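Local coordinates for multicopper oxidase (Uncultured bacterium, PDB 4E9X), which probably oxidises substrates at a mononuclear copper and reduces dioxygen to water at a trinuclear copper centre formed between subunits, at residues Glu12-Val17 and Asp22-Gly27; Phe6-Glu11 and Ile59-Val64; Leu181-Lys184 and Val188-Ile191. All blocks are in the same frame, centred on the assembly; numbering follows the deposited sequence. Where two conformers were deposited one is given.

Contact 1: residues Glu12-Val17 and Asp22-Gly27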
loop_
_atom_site.group_PDB
_atom_site.type_symbol
_atom_site.label_atom_id
_atom_site.label_comp_id
_atom_site.label_asym_id
_atom_site.label_seq_id
_atom_site.Cartn_x
_atom_site.Cartn_y
_atom_site.Cartn_z
ATOM N N GLU A 12 19.890 -25.369 -7.472
ATOM C CA GLU A 12 19.538 -24.722 -8.717
ATOM C C GLU A 12 18.551 -25.634 -9.440
ATOM O O GLU A 12 18.889 -26.735 -9.847
ATOM C CB GLU A 12 20.786 -24.510 -9.599
ATOM C CG GLU A 12 21.721 -23.510 -8.945
ATOM C CD GLU A 12 22.971 -23.176 -9.711
ATOM O OE1 GLU A 12 23.197 -23.697 -10.832
ATOM O OE2 GLU A 12 23.738 -22.327 -9.197
ATOM N N VAL A 13 17.314 -25.131 -9.562
ATOM C CA VAL A 13 16.273 -25.858 -10.269
ATOM C C VAL A 13 15.499 -24.878 -11.127
ATOM O O VAL A 13 15.621 -23.638 -10.972
ATOM C CB VAL A 13 15.311 -26.619 -9.313
ATOM C CG1 VAL A 13 16.054 -27.672 -8.512
ATOM C CG2 VAL A 13 14.580 -25.655 -8.356
ATOM N N THR A 14 14.715 -25.436 -12.055
ATOM C CA THR A 14 13.785 -24.654 -12.882
ATOM C C THR A 14 12.329 -25.061 -12.545
ATOM O O THR A 14 12.001 -26.245 -12.498
ATOM C CB THR A 14 14.088 -24.937 -14.374
ATOM O OG1 THR A 14 15.433 -24.522 -14.674
ATOM C CG2 THR A 14 13.139 -24.203 -15.313
ATOM N N ILE A 15 11.511 -24.036 -12.350
ATOM C CA ILE A 15 10.120 -24.269 -12.021
ATOM C C ILE A 15 9.243 -23.759 -13.128
ATOM O O ILE A 15 9.633 -22.865 -13.843
ATOM C CB ILE A 15 9.709 -23.617 -10.646
ATOM C CG1 ILE A 15 10.020 -22.131 -10.635
ATOM C CG2 ILE A 15 10.396 -24.365 -9.515
ATOM C CD1 ILE A 15 9.382 -21.416 -9.432
ATOM N N LYS A 16 8.072 -24.304 -13.264
ATOM C CA LYS A 16 7.112 -23.755 -14.221
ATOM C C LYS A 16 6.198 -22.806 -13.473
ATOM O O LYS A 16 5.445 -23.254 -12.629
ATOM C CB LYS A 16 6.287 -24.890 -14.859
ATOM C CG LYS A 16 5.369 -24.316 -15.956
ATOM C CD LYS A 16 4.685 -25.404 -16.709
ATOM C CE LYS A 16 5.227 -25.827 -18.052
ATOM N NZ LYS A 16 6.633 -25.536 -18.383
ATOM N N VAL A 17 6.303 -21.519 -13.749
ATOM C CA VAL A 17 5.476 -20.527 -13.048
ATOM C C VAL A 17 4.131 -20.353 -13.754
ATOM O O VAL A 17 3.099 -20.211 -13.104
ATOM C CB VAL A 17 6.252 -19.200 -12.969
ATOM C CG1 VAL A 17 5.411 -18.022 -12.421
ATOM C CG2 VAL A 17 7.463 -19.326 -12.095
ATOM N N ASP A 22 9.001 -20.962 -17.771
ATOM C CA ASP A 22 9.894 -21.747 -16.917
ATOM C C ASP A 22 10.918 -20.803 -16.301
ATOM O O ASP A 22 11.410 -19.934 -17.030
ATOM C CB ASP A 22 10.605 -22.793 -17.786
ATOM C CG ASP A 22 9.513 -23.749 -18.292
ATOM O OD1 ASP A 22 8.659 -24.170 -17.509
ATOM O OD2 ASP A 22 9.518 -24.027 -19.516
ATOM N N TYR A 23 11.250 -20.930 -15.040
ATOM C CA TYR A 23 12.038 -19.906 -14.360
ATOM C C TYR A 23 13.154 -20.569 -13.568
ATOM O O TYR A 23 12.897 -21.497 -12.796
ATOM C CB TYR A 23 11.102 -19.086 -13.456
ATOM C CG TYR A 23 11.501 -17.622 -13.369
ATOM C CD1 TYR A 23 10.846 -16.692 -14.190
ATOM C CD2 TYR A 23 12.474 -17.130 -12.517
ATOM C CE1 TYR A 23 11.129 -15.343 -14.200
ATOM C CE2 TYR A 23 12.787 -15.769 -12.507
ATOM C CZ TYR A 23 12.130 -14.897 -13.332
ATOM O OH TYR A 23 12.435 -13.537 -13.279
ATOM N N LYS A 24 14.391 -20.129 -13.734
ATOM C CA LYS A 24 15.525 -20.598 -12.937
ATOM C C LYS A 24 15.475 -19.956 -11.563
ATOM O O LYS A 24 15.398 -18.730 -11.427
ATOM C CB LYS A 24 16.857 -20.273 -13.609
ATOM C CG LYS A 24 17.124 -21.064 -14.891
ATOM C CD LYS A 24 18.606 -20.968 -15.205
ATOM C CE LYS A 24 19.124 -21.943 -16.224
ATOM N NZ LYS A 24 18.352 -23.057 -16.753
ATOM N N VAL A 25 15.505 -20.782 -10.532
ATOM C CA VAL A 25 15.344 -20.340 -9.172
ATOM C C VAL A 25 16.421 -20.977 -8.295
ATOM O O VAL A 25 17.098 -21.927 -8.698
ATOM C CB VAL A 25 13.951 -20.650 -8.589
ATOM C CG1 VAL A 25 12.890 -19.829 -9.411
ATOM C CG2 VAL A 25 13.640 -22.130 -8.553
ATOM N N PHE A 26 16.611 -20.466 -7.091
ATOM C CA PHE A 26 17.437 -21.076 -6.071
ATOM C C PHE A 26 16.503 -21.625 -4.989
ATOM O O PHE A 26 16.175 -20.949 -4.036
ATOM C CB PHE A 26 18.412 -20.057 -5.484
ATOM C CG PHE A 26 19.453 -19.526 -6.458
ATOM C CD1 PHE A 26 20.342 -20.365 -7.113
ATOM C CD2 PHE A 26 19.519 -18.152 -6.687
ATOM C CE1 PHE A 26 21.320 -19.859 -7.972
ATOM C CE2 PHE A 26 20.490 -17.643 -7.547
ATOM C CZ PHE A 26 21.388 -18.510 -8.160
ATOM N N GLY A 27 16.050 -22.855 -5.183
ATOM C CA GLY A 27 14.985 -23.370 -4.309
ATOM C C GLY A 27 15.565 -24.031 -3.091
ATOM O O GLY A 27 16.437 -24.913 -3.162
HETATM O O HOH W 1 15.950 -23.474 -17.125
#
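Strands 12-17 and 22-27 run antiparallel, 144° apart in direction, with V13-V25 and I15-Y23 as hydrogen-bonded pairs and E12-F26, T14-K24 and K16-D22 as non-hydrogen-bonded ones. V25 N reaches V13 O at 2.9 Å, whereas the return bond from V13 N to V25 O is weak at 3.3 Å. On one face V13 CG2 meets V25 CG2 at 3.7 Å, and I15 lies across V25 at about a right angle, CD1 to CG1 3.9 Å; V17 CG2 rests beside Y23 CB, and W147 covers I15, V17 and V25. The other face carries polar and charged side chains beside the F26 ring. K16, bent at chi3 (-100°) and again at chi4, brings NZ to the syn lone pair of D22 OD1 at 2.6 Å, a salt bridge at the exposed end. One water joins T14 OG1, 2.7 Å away, to K24 NZ, which also pairs with D153. E12 runs alongside F26, its CG 3.8 Å from ring atom CE1; OE2 lies at the ring edge in its plane and bonds S54 OG. With E12 cut back to an alanine, the F26 edge is likely to lose its flanking chain and S54 OG its carboxylate partner. F26 stacks on Y155 and meets H57 and H112, two ligands of the mononuclear copper. The F26 part of this N-terminal beta hairpin of the cupredoxin-type domain borders the type 1 copper site.

Contact 2: residues Phe6-Glu11 and Ile59-Val64. With CU (copper (II) ion), chain K; CU (copper (II) ion), chain E.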
loop_
_atom_site.group_PDB
_atom_site.type_symbol
_atom_site.label_atom_id
_atom_site.label_comp_id
_atom_site.label_asym_id
_atom_site.label_seq_id
_atom_site.Cartn_x
_atom_site.Cartn_y
_atom_site.Cartn_z
ATOM N N PHE A 6 16.828 -29.540 11.680
ATOM C CA PHE A 6 16.487 -29.720 10.293
ATOM C C PHE A 6 17.681 -29.591 9.385
ATOM O O PHE A 6 18.538 -28.768 9.691
ATOM C CB PHE A 6 15.441 -28.657 9.867
ATOM C CG PHE A 6 14.222 -28.722 10.787
ATOM C CD1 PHE A 6 13.477 -29.877 10.952
ATOM C CD2 PHE A 6 13.814 -27.618 11.480
ATOM C CE1 PHE A 6 12.368 -29.942 11.753
ATOM C CE2 PHE A 6 12.706 -27.672 12.319
ATOM C CZ PHE A 6 11.961 -28.848 12.483
ATOM N N ASP A 7 17.701 -30.351 8.298
ATOM C CA ASP A 7 18.793 -30.242 7.339
ATOM C C ASP A 7 18.190 -29.666 6.041
ATOM O O ASP A 7 17.238 -30.253 5.511
ATOM C CB ASP A 7 19.470 -31.573 7.054
ATOM C CG ASP A 7 20.269 -32.113 8.211
ATOM O OD1 ASP A 7 21.066 -31.356 8.842
ATOM O OD2 ASP A 7 20.193 -33.330 8.565
ATOM N N MET A 8 18.689 -28.516 5.597
ATOM C CA MET A 8 18.110 -27.915 4.404
ATOM C C MET A 8 19.202 -27.748 3.354
ATOM O O MET A 8 20.375 -27.607 3.722
ATOM C CB MET A 8 17.437 -26.581 4.727
ATOM C CG MET A 8 16.679 -25.930 3.564
ATOM S SD MET A 8 15.920 -24.368 4.156
ATOM C CE MET A 8 15.887 -24.889 5.881
ATOM N N THR A 9 18.865 -27.810 2.087
ATOM C CA THR A 9 19.840 -27.523 1.027
ATOM C C THR A 9 19.273 -26.344 0.200
ATOM O O THR A 9 18.111 -25.926 0.377
ATOM C CB THR A 9 20.110 -28.662 0.055
ATOM O OG1 THR A 9 18.896 -28.952 -0.677
ATOM C CG2 THR A 9 20.538 -29.916 0.847
ATOM N N ILE A 10 20.146 -25.810 -0.624
ATOM C CA ILE A 10 19.837 -24.759 -1.559
ATOM C C ILE A 10 20.200 -25.309 -2.941
ATOM O O ILE A 10 21.366 -25.730 -3.063
ATOM C CB ILE A 10 20.524 -23.416 -1.296
ATOM C CG1 ILE A 10 20.493 -23.013 0.177
ATOM C CG2 ILE A 10 19.865 -22.317 -2.126
ATOM C CD1 ILE A 10 21.266 -21.729 0.467
ATOM N N GLU A 11 19.300 -25.328 -3.895
ATOM C CA GLU A 11 19.476 -26.043 -5.161
ATOM C C GLU A 11 19.190 -25.149 -6.349
ATOM O O GLU A 11 18.297 -24.291 -6.263
ATOM C CB GLU A 11 18.515 -27.258 -5.242
ATOM C CG GLU A 11 18.687 -28.203 -4.049
ATOM C CD GLU A 11 19.966 -29.009 -4.003
ATOM O OE1 GLU A 11 20.708 -29.090 -5.005
ATOM O OE2 GLU A 11 20.267 -29.593 -2.897
ATOM N N ILE A 59 20.367 -17.552 5.178
ATOM C CA ILE A 59 18.930 -17.570 5.489
ATOM C C ILE A 59 18.707 -16.617 6.656
ATOM O O ILE A 59 19.299 -16.799 7.720
ATOM C CB ILE A 59 18.409 -18.959 5.836
ATOM C CG1 ILE A 59 18.750 -20.021 4.772
ATOM C CG2 ILE A 59 16.871 -18.878 6.034
ATOM C CD1 ILE A 59 18.073 -21.380 5.098
ATOM N N HIS A 60 17.829 -15.642 6.431
ATOM C CA HIS A 60 17.268 -14.807 7.473
ATOM C C HIS A 60 15.887 -15.318 7.881
ATOM O O HIS A 60 15.050 -15.733 7.061
ATOM C CB HIS A 60 17.162 -13.360 6.970
ATOM C CG HIS A 60 16.313 -12.509 7.874
ATOM N ND1 HIS A 60 16.616 -12.249 9.196
ATOM C CD2 HIS A 60 15.158 -11.835 7.606
ATOM C CE1 HIS A 60 15.650 -11.499 9.714
ATOM N NE2 HIS A 60 14.764 -11.208 8.759
ATOM N N TRP A 61 15.615 -15.300 9.170
ATOM C CA TRP A 61 14.398 -15.846 9.793
ATOM C C TRP A 61 13.540 -14.660 10.172
ATOM O O TRP A 61 13.736 -14.021 11.203
ATOM C CB TRP A 61 14.766 -16.750 11.005
ATOM C CG TRP A 61 15.823 -17.724 10.532
ATOM C CD1 TRP A 61 17.164 -17.546 10.641
ATOM C CD2 TRP A 61 15.654 -19.002 9.878
ATOM N NE1 TRP A 61 17.839 -18.626 10.092
ATOM C CE2 TRP A 61 16.950 -19.549 9.612
ATOM C CE3 TRP A 61 14.514 -19.724 9.497
ATOM C CZ2 TRP A 61 17.138 -20.790 8.976
ATOM C CZ3 TRP A 61 14.735 -20.950 8.863
ATOM C CH2 TRP A 61 15.991 -21.500 8.598
ATOM N N HIS A 62 12.630 -14.276 9.279
ATOM C CA HIS A 62 11.893 -13.029 9.376
ATOM C C HIS A 62 10.826 -13.181 10.427
ATOM O O HIS A 62 9.862 -13.902 10.268
ATOM C CB HIS A 62 11.364 -12.674 7.980
ATOM C CG HIS A 62 10.620 -11.350 7.961
ATOM N ND1 HIS A 62 10.869 -10.411 6.964
ATOM C CD2 HIS A 62 9.623 -10.807 8.738
ATOM C CE1 HIS A 62 10.040 -9.383 7.170
ATOM N NE2 HIS A 62 9.309 -9.619 8.266
ATOM N N GLY A 63 10.958 -12.325 11.440
ATOM C CA GLY A 63 10.061 -12.300 12.576
ATOM C C GLY A 63 10.646 -12.982 13.809
ATOM O O GLY A 63 10.140 -12.735 14.923
ATOM N N VAL A 64 11.722 -13.757 13.599
ATOM C CA VAL A 64 12.390 -14.388 14.742
ATOM C C VAL A 64 13.235 -13.360 15.424
ATOM O O VAL A 64 14.061 -12.669 14.798
ATOM C CB VAL A 64 13.278 -15.565 14.230
ATOM C CG1 VAL A 64 14.157 -16.147 15.320
ATOM C CG2 VAL A 64 12.361 -16.656 13.640
HETATM CU CU CU K . 13.645 -9.735 8.953
HETATM CU CU CU E . 12.041 -10.492 5.450
#
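M8 and I59 meet tip to tip, sulfur SD 3.8 Å from methyl CD1. The methionine leaves its strand with CG opposite the backbone N (chi1 -174°) and stays extended to the sulfur, which carries it straight across to residues 59-64; only the last torsion folds back. That fold sets CE near the plane of the W61 indole at its edge, 4.3 Å from CH2. M8 was deposited in two conformers, and both of these contacts hold for the one described. I59 CG2 lies 3.5 Å above one face of the W61 indole, toward its rim, so methionine, isoleucine and tryptophan form one apolar cluster. Next along the strand, T9 turns to the other side and gives its OG1 hydrogen to the anti lone pair of E11 OE2 at 2.7 Å, an oxygen that N52 also holds. I10 points back toward residues 59-64 without direct contact and packs on H57 and M118, ligands of the mononuclear copper. Beyond the cluster the short strand 60-62 sends two histidines the opposite way: H60 NE2 binds one copper at 1.9 Å and H62 ND1 another, also at 1.9 Å. H104 of the same chain and H254 of a neighbouring subunit share the copper of H62, while H204 of that neighbouring subunit shares that of H60. A type II turn from W61 to V64, closed by V64 N to W61 O at 3.1 Å, follows. The arrangement is that of a cupredoxin beta sandwich, its core packed by M8, I59 and W61, carrying a His-X-His motif into the trinuclear, oxygen-binding copper site at a subunit interface.

Contact 3: residues Leu181-Lys184 and Val188-Ile191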
loop_
_atom_site.group_PDB
_atom_site.type_symbol
_atom_site.label_atom_id
_atom_site.label_comp_id
_atom_site.label_asym_id
_atom_site.label_seq_id
_atom_site.Cartn_x
_atom_site.Cartn_y
_atom_site.Cartn_z
ATOM N N LEU A 181 -8.978 -23.872 -3.701
ATOM C CA LEU A 181 -9.060 -23.991 -2.233
ATOM C C LEU A 181 -10.390 -24.694 -1.978
ATOM O O LEU A 181 -11.477 -24.080 -2.073
ATOM C CB LEU A 181 -8.946 -22.600 -1.611
ATOM C CG LEU A 181 -8.588 -22.441 -0.143
ATOM C CD1 LEU A 181 -8.308 -20.981 0.215
ATOM C CD2 LEU A 181 -9.686 -22.996 0.750
ATOM N N ARG A 182 -10.338 -26.015 -1.711
ATOM C CA ARG A 182 -11.549 -26.823 -1.591
ATOM C C ARG A 182 -12.011 -26.874 -0.150
ATOM O O ARG A 182 -11.225 -27.206 0.757
ATOM C CB ARG A 182 -11.338 -28.254 -2.154
ATOM C CG ARG A 182 -11.137 -28.167 -3.671
ATOM C CD ARG A 182 -11.201 -29.558 -4.299
ATOM N NE ARG A 182 -11.111 -29.484 -5.732
ATOM C CZ ARG A 182 -10.903 -30.519 -6.520
ATOM N NH1 ARG A 182 -10.720 -31.722 -6.032
ATOM N NH2 ARG A 182 -10.834 -30.349 -7.851
ATOM N N VAL A 183 -13.270 -26.527 0.050
ATOM C CA VAL A 183 -13.883 -26.484 1.393
ATOM C C VAL A 183 -15.192 -27.215 1.346
ATOM O O VAL A 183 -15.712 -27.547 0.286
ATOM C CB VAL A 183 -14.117 -25.036 1.874
ATOM C CG1 VAL A 183 -12.747 -24.298 1.882
ATOM C CG2 VAL A 183 -15.147 -24.323 1.002
ATOM N N LYS A 184 -15.772 -27.434 2.524
ATOM C CA LYS A 184 -17.172 -27.852 2.609
ATOM C C LYS A 184 -17.860 -26.936 3.620
ATOM O O LYS A 184 -17.241 -26.311 4.479
ATOM C CB LYS A 184 -17.354 -29.325 2.972
ATOM C CG LYS A 184 -16.946 -29.610 4.406
ATOM C CD LYS A 184 -17.225 -31.096 4.678
ATOM C CE LYS A 184 -17.073 -31.418 6.142
ATOM N NZ LYS A 184 -17.520 -32.841 6.406
ATOM N N VAL A 188 -13.999 -23.787 8.838
ATOM C CA VAL A 188 -13.490 -22.512 9.379
ATOM C C VAL A 188 -12.061 -22.438 8.898
ATOM O O VAL A 188 -11.207 -23.252 9.287
ATOM C CB VAL A 188 -13.560 -22.526 10.915
ATOM C CG1 VAL A 188 -12.981 -21.192 11.468
ATOM C CG2 VAL A 188 -14.987 -22.737 11.349
ATOM N N VAL A 189 -11.815 -21.471 8.005
ATOM C CA VAL A 189 -10.563 -21.491 7.213
ATOM C C VAL A 189 -9.649 -20.362 7.721
ATOM O O VAL A 189 -10.049 -19.212 7.706
ATOM C CB VAL A 189 -10.851 -21.328 5.734
ATOM C CG1 VAL A 189 -9.559 -21.491 4.915
ATOM C CG2 VAL A 189 -11.900 -22.351 5.246
ATOM N N LYS A 190 -8.429 -20.737 8.125
ATOM C CA LYS A 190 -7.425 -19.713 8.469
ATOM C C LYS A 190 -6.577 -19.529 7.217
ATOM O O LYS A 190 -6.042 -20.534 6.716
ATOM C CB LYS A 190 -6.611 -20.201 9.671
ATOM C CG LYS A 190 -5.419 -19.267 9.979
ATOM C CD LYS A 190 -4.714 -19.756 11.258
ATOM C CE LYS A 190 -3.643 -18.867 11.760
ATOM N NZ LYS A 190 -4.126 -17.612 12.411
ATOM N N ILE A 191 -6.464 -18.296 6.715
ATOM C CA ILE A 191 -5.574 -18.019 5.576
ATOM C C ILE A 191 -4.457 -17.096 6.071
ATOM O O ILE A 191 -4.741 -16.078 6.705
ATOM C CB ILE A 191 -6.327 -17.443 4.385
ATOM C CG1 ILE A 191 -7.432 -18.443 3.955
ATOM C CG2 ILE A 191 -5.367 -17.190 3.239
ATOM C CD1 ILE A 191 -8.688 -17.791 3.539
#
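V189 fits its two methyls against two residues of segment 181-184: CG2 lies 4.0 Å from V183 CG1, and CG1 is 4.4 Å from L181 CD2. The branches of V183 and V189 cross at about a right angle, so each valine presents one methyl to the other and they do not run alongside. The chi1 of V189, -174°, sets CG1 opposite its backbone N and CG2 opposite the carbonyl carbon, so that one methyl faces V183 and the other L181, two residues along the same strand. In L181, which has two deposited conformers of which one is described, the longer contact is accordingly the less certain. No hydrogen bond joins the segments. The nearest CA atoms, those of V183 and V189, are 8.4 Å apart, a spacing that fits two layers whose side chains meet between them, well beyond that of paired strands. Only a few residues separate the segments, yet they do not make a hairpin: the chain leaves one sheet after V183, turns through 184-186, with D187 OD2 at the start of the next strand accepting a bond from K184 N, and enters the other. R182 and K190 take no part in the interface: R182 forms a salt bridge with E274 and a cation-pi contact with Y291, and K190 pairs with D238 and E133; V188 also points away, onto I240 of strand 236-243. Strand 181-183 is an outermost strand of its sheet, pairing in parallel with strand 270-275, and strand 187-195 lies in the facing sheet between strands 138-147 and 236-243; M142, V140 and F251 from the surrounding strands extend the apolar layer of this second cupredoxin-like sandwich.

Contacts 1 and 2 share strand 3-18, and their centres lie 18 Å apart; they touch where G27 N meets E11 O at 2.9 Å, a probable hydrogen bond. Along the chain contact 1 is nested inside the loop closed by contact 2, and contact 3 follows both. Contact 3 lies in the second multicopper oxidase region, on the other side of the chain's centre, with its centre about 29 Å from that of contact 1 and 28 Å from that of contact 2. Contacts 1 and 2 lie in the first sandwich, which holds the type 1 copper, and contact 3 in the second; both sandwiches supply histidines to the trinuclear sites between subunits.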